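Local coordinates for endoglucanase family 5 (PDB 6PZ7), which probably hydrolyses internal beta-1,4 linkages of cellulose and related plant cell-wall polysaccharides as a GH5_4 endoglucanase of broad specificity, at residues 52-57 with 92-97. Sequence-based numbering, arbitrary orientation.
Sequences GFNTVR and DHMYAI
Thr-55, Val-56 and Arg-57 run alongside Tyr-95, Ala-96 and Ile-97 as neighbouring parallel strands of the eight-stranded TIM barrel, the fold of glycoside hydrolase family 5. Helix 76-91 makes the crossover between them, completing a beta-alpha-beta unit. The ladder opens where Tyr-95 N gives its hydrogen to Asn-54 O (2.9 Å), continues with Val-56 N to Tyr-95 O, and the last bond within these segments is Ile-97 N to Val-56 O.

Thr-55, Arg-57, Tyr-95 and Ile-97 face the barrel interior. Here Thr-55 CG2 lies 3.9 Å from Ile-97 CD1. With CG anti to the backbone N (chi1 178°), the aliphatic start of Arg-57 passes over the branched carbon of Ile-97, CG to CB 4.0 Å. The chain then continues extended to NE, and its guanidinium is held by Asn-21, Gln-142, Asn-145 and Gln-269. Thr-55 OG1 sits 3.6 Å from Tyr-95 CB but bonds to the carbonyl of Met-16, in helix 9-16, which also packs against Tyr-95 and Ile-97.

Val-56 and Ala-96 point outward to the helices; Met-94, just before its strand, bends at chi3 (-70°) and brings CE to 3.7 Å from Val-56 CG2. Both Met-94 and Val-56 also touch Val-89 of helix 76-91, so the methyl contact belongs to the layer between barrel and helices.

At the strand entrance the amide of Asn-54 stands almost perpendicular to the Tyr-95 ring, the planes 86° apart, with ND2 3.8 Å from CD1. Asp-15 ties both groups down: its carbonyl accepts from Asn-54 ND2, and its carboxylate bonds to Tyr-95 OH. The backbone oxygen Asn-54 O lies in the plane of the tyrosine ring, at its edge, 3.7 Å from CD1.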
loop_
_atom_site.group_PDB
_atom_site.type_symbol
_atom_site.label_atom_id
_atom_site.label_comp_id
_atom_site.label_asym_id
_atom_site.label_seq_id
_atom_site.Cartn_x
_atom_site.Cartn_y
_atom_site.Cartn_z
ATOM N N GLY A 52 -6.397 -13.088 12.065
ATOM C CA GLY A 52 -7.448 -13.147 11.059
ATOM C C GLY A 52 -7.230 -12.257 9.844
ATOM O O GLY A 52 -8.133 -12.165 9.007
ATOM N N PHE A 53 -6.102 -11.584 9.729
ATOM C CA PHE A 53 -5.781 -10.909 8.491
ATOM C C PHE A 53 -5.562 -11.943 7.404
ATOM O O PHE A 53 -5.122 -13.060 7.691
ATOM C CB PHE A 53 -4.507 -10.087 8.668
ATOM C CG PHE A 53 -4.661 -8.899 9.573
ATOM C CD1 PHE A 53 -4.307 -8.994 10.916
ATOM C CD2 PHE A 53 -5.144 -7.699 9.093
ATOM C CE1 PHE A 53 -4.397 -7.912 11.741
ATOM C CE2 PHE A 53 -5.270 -6.583 9.920
ATOM C CZ PHE A 53 -4.891 -6.698 11.251
ATOM N N ASN A 54 -5.849 -11.573 6.142
ATOM C CA ASN A 54 -5.527 -12.448 5.019
ATOM C C ASN A 54 -4.575 -11.834 4.007
ATOM O O ASN A 54 -4.300 -12.478 2.980
ATOM C CB ASN A 54 -6.768 -13.010 4.299
ATOM C CG ASN A 54 -6.476 -14.299 3.556
ATOM O OD1 ASN A 54 -5.773 -15.159 4.076
ATOM N ND2 ASN A 54 -7.029 -14.447 2.362
ATOM N N THR A 55 -4.035 -10.656 4.283
ATOM C CA THR A 55 -3.084 -9.964 3.421
ATOM C C THR A 55 -2.038 -9.267 4.274
ATOM O O THR A 55 -2.376 -8.656 5.308
ATOM C CB THR A 55 -3.811 -8.874 2.594
ATOM O OG1 THR A 55 -4.763 -9.475 1.739
ATOM C CG2 THR A 55 -2.863 -8.070 1.726
ATOM N N VAL A 56 -0.781 -9.336 3.851
ATOM C CA VAL A 56 0.283 -8.483 4.364
ATOM C C VAL A 56 0.835 -7.673 3.209
ATOM O O VAL A 56 1.234 -8.238 2.185
ATOM C CB VAL A 56 1.387 -9.307 5.057
ATOM C CG1 VAL A 56 2.523 -8.405 5.458
ATOM C CG2 VAL A 56 0.805 -10.020 6.261
ATOM N N ARG A 57 0.860 -6.365 3.380
ATOM C CA ARG A 57 1.555 -5.491 2.443
ATOM C C ARG A 57 2.981 -5.316 2.948
ATOM O O ARG A 57 3.205 -5.060 4.141
ATOM C CB ARG A 57 0.816 -4.154 2.285
ATOM C CG ARG A 57 1.513 -3.141 1.336
ATOM C CD ARG A 57 0.532 -2.091 0.908
ATOM N NE ARG A 57 1.067 -1.010 0.067
ATOM C CZ ARG A 57 1.471 0.162 0.515
ATOM N NH1 ARG A 57 1.602 0.435 1.803
ATOM N NH2 ARG A 57 1.725 1.126 -0.352
ATOM N N ASP A 92 2.292 -18.678 5.057
ATOM C CA ASP A 92 1.136 -18.597 5.936
ATOM C C ASP A 92 -0.170 -18.511 5.147
ATOM O O ASP A 92 -1.222 -18.196 5.747
ATOM C CB ASP A 92 1.269 -17.464 6.950
ATOM C CG ASP A 92 2.163 -17.817 8.105
ATOM O OD1 ASP A 92 2.690 -18.948 8.198
ATOM O OD2 ASP A 92 2.387 -16.944 8.986
ATOM N N HIS A 93 -0.150 -18.750 3.848
ATOM C CA HIS A 93 -1.347 -18.791 3.020
ATOM C C HIS A 93 -2.124 -17.476 3.088
ATOM O O HIS A 93 -3.356 -17.461 3.157
ATOM C CB HIS A 93 -2.198 -20.022 3.334
ATOM C CG HIS A 93 -1.510 -21.300 2.985
ATOM N ND1 HIS A 93 -1.223 -21.663 1.690
ATOM C CD2 HIS A 93 -1.003 -22.271 3.771
ATOM C CE1 HIS A 93 -0.622 -22.848 1.694
ATOM N NE2 HIS A 93 -0.455 -23.216 2.942
ATOM N N MET A 94 -1.414 -16.357 3.082
ATOM C CA MET A 94 -1.967 -15.023 2.934
ATOM C C MET A 94 -1.541 -14.454 1.582
ATOM O O MET A 94 -0.596 -14.930 0.939
ATOM C CB MET A 94 -1.482 -14.110 4.050
ATOM C CG MET A 94 -2.058 -14.535 5.406
ATOM S SD MET A 94 -1.727 -13.373 6.770
ATOM C CE MET A 94 0.038 -13.616 6.982
ATOM N N TYR A 95 -2.255 -13.420 1.152
ATOM C CA TYR A 95 -1.795 -12.567 0.064
ATOM C C TYR A 95 -0.655 -11.697 0.545
ATOM O O TYR A 95 -0.668 -11.220 1.685
ATOM C CB TYR A 95 -2.942 -11.660 -0.450
ATOM C CG TYR A 95 -3.969 -12.417 -1.239
ATOM C CD1 TYR A 95 -5.036 -13.065 -0.610
ATOM C CD2 TYR A 95 -3.886 -12.501 -2.617
ATOM C CE1 TYR A 95 -5.970 -13.777 -1.340
ATOM C CE2 TYR A 95 -4.809 -13.223 -3.360
ATOM C CZ TYR A 95 -5.833 -13.882 -2.712
ATOM O OH TYR A 95 -6.727 -14.598 -3.494
ATOM N N ALA A 96 0.339 -11.491 -0.328
ATOM C CA ALA A 96 1.447 -10.580 -0.100
ATOM C C ALA A 96 1.384 -9.508 -1.180
ATOM O O ALA A 96 1.251 -9.839 -2.368
ATOM C CB ALA A 96 2.792 -11.310 -0.177
ATOM N N ILE A 97 1.492 -8.233 -0.800
ATOM C CA ILE A 97 1.628 -7.117 -1.744
ATOM C C ILE A 97 3.064 -6.638 -1.678
ATOM O O ILE A 97 3.535 -6.243 -0.605
ATOM C CB ILE A 97 0.652 -5.958 -1.431
ATOM C CG1 ILE A 97 -0.808 -6.387 -1.469
ATOM C CG2 ILE A 97 0.916 -4.800 -2.431
ATOM C CD1 ILE A 97 -1.720 -5.367 -0.783
#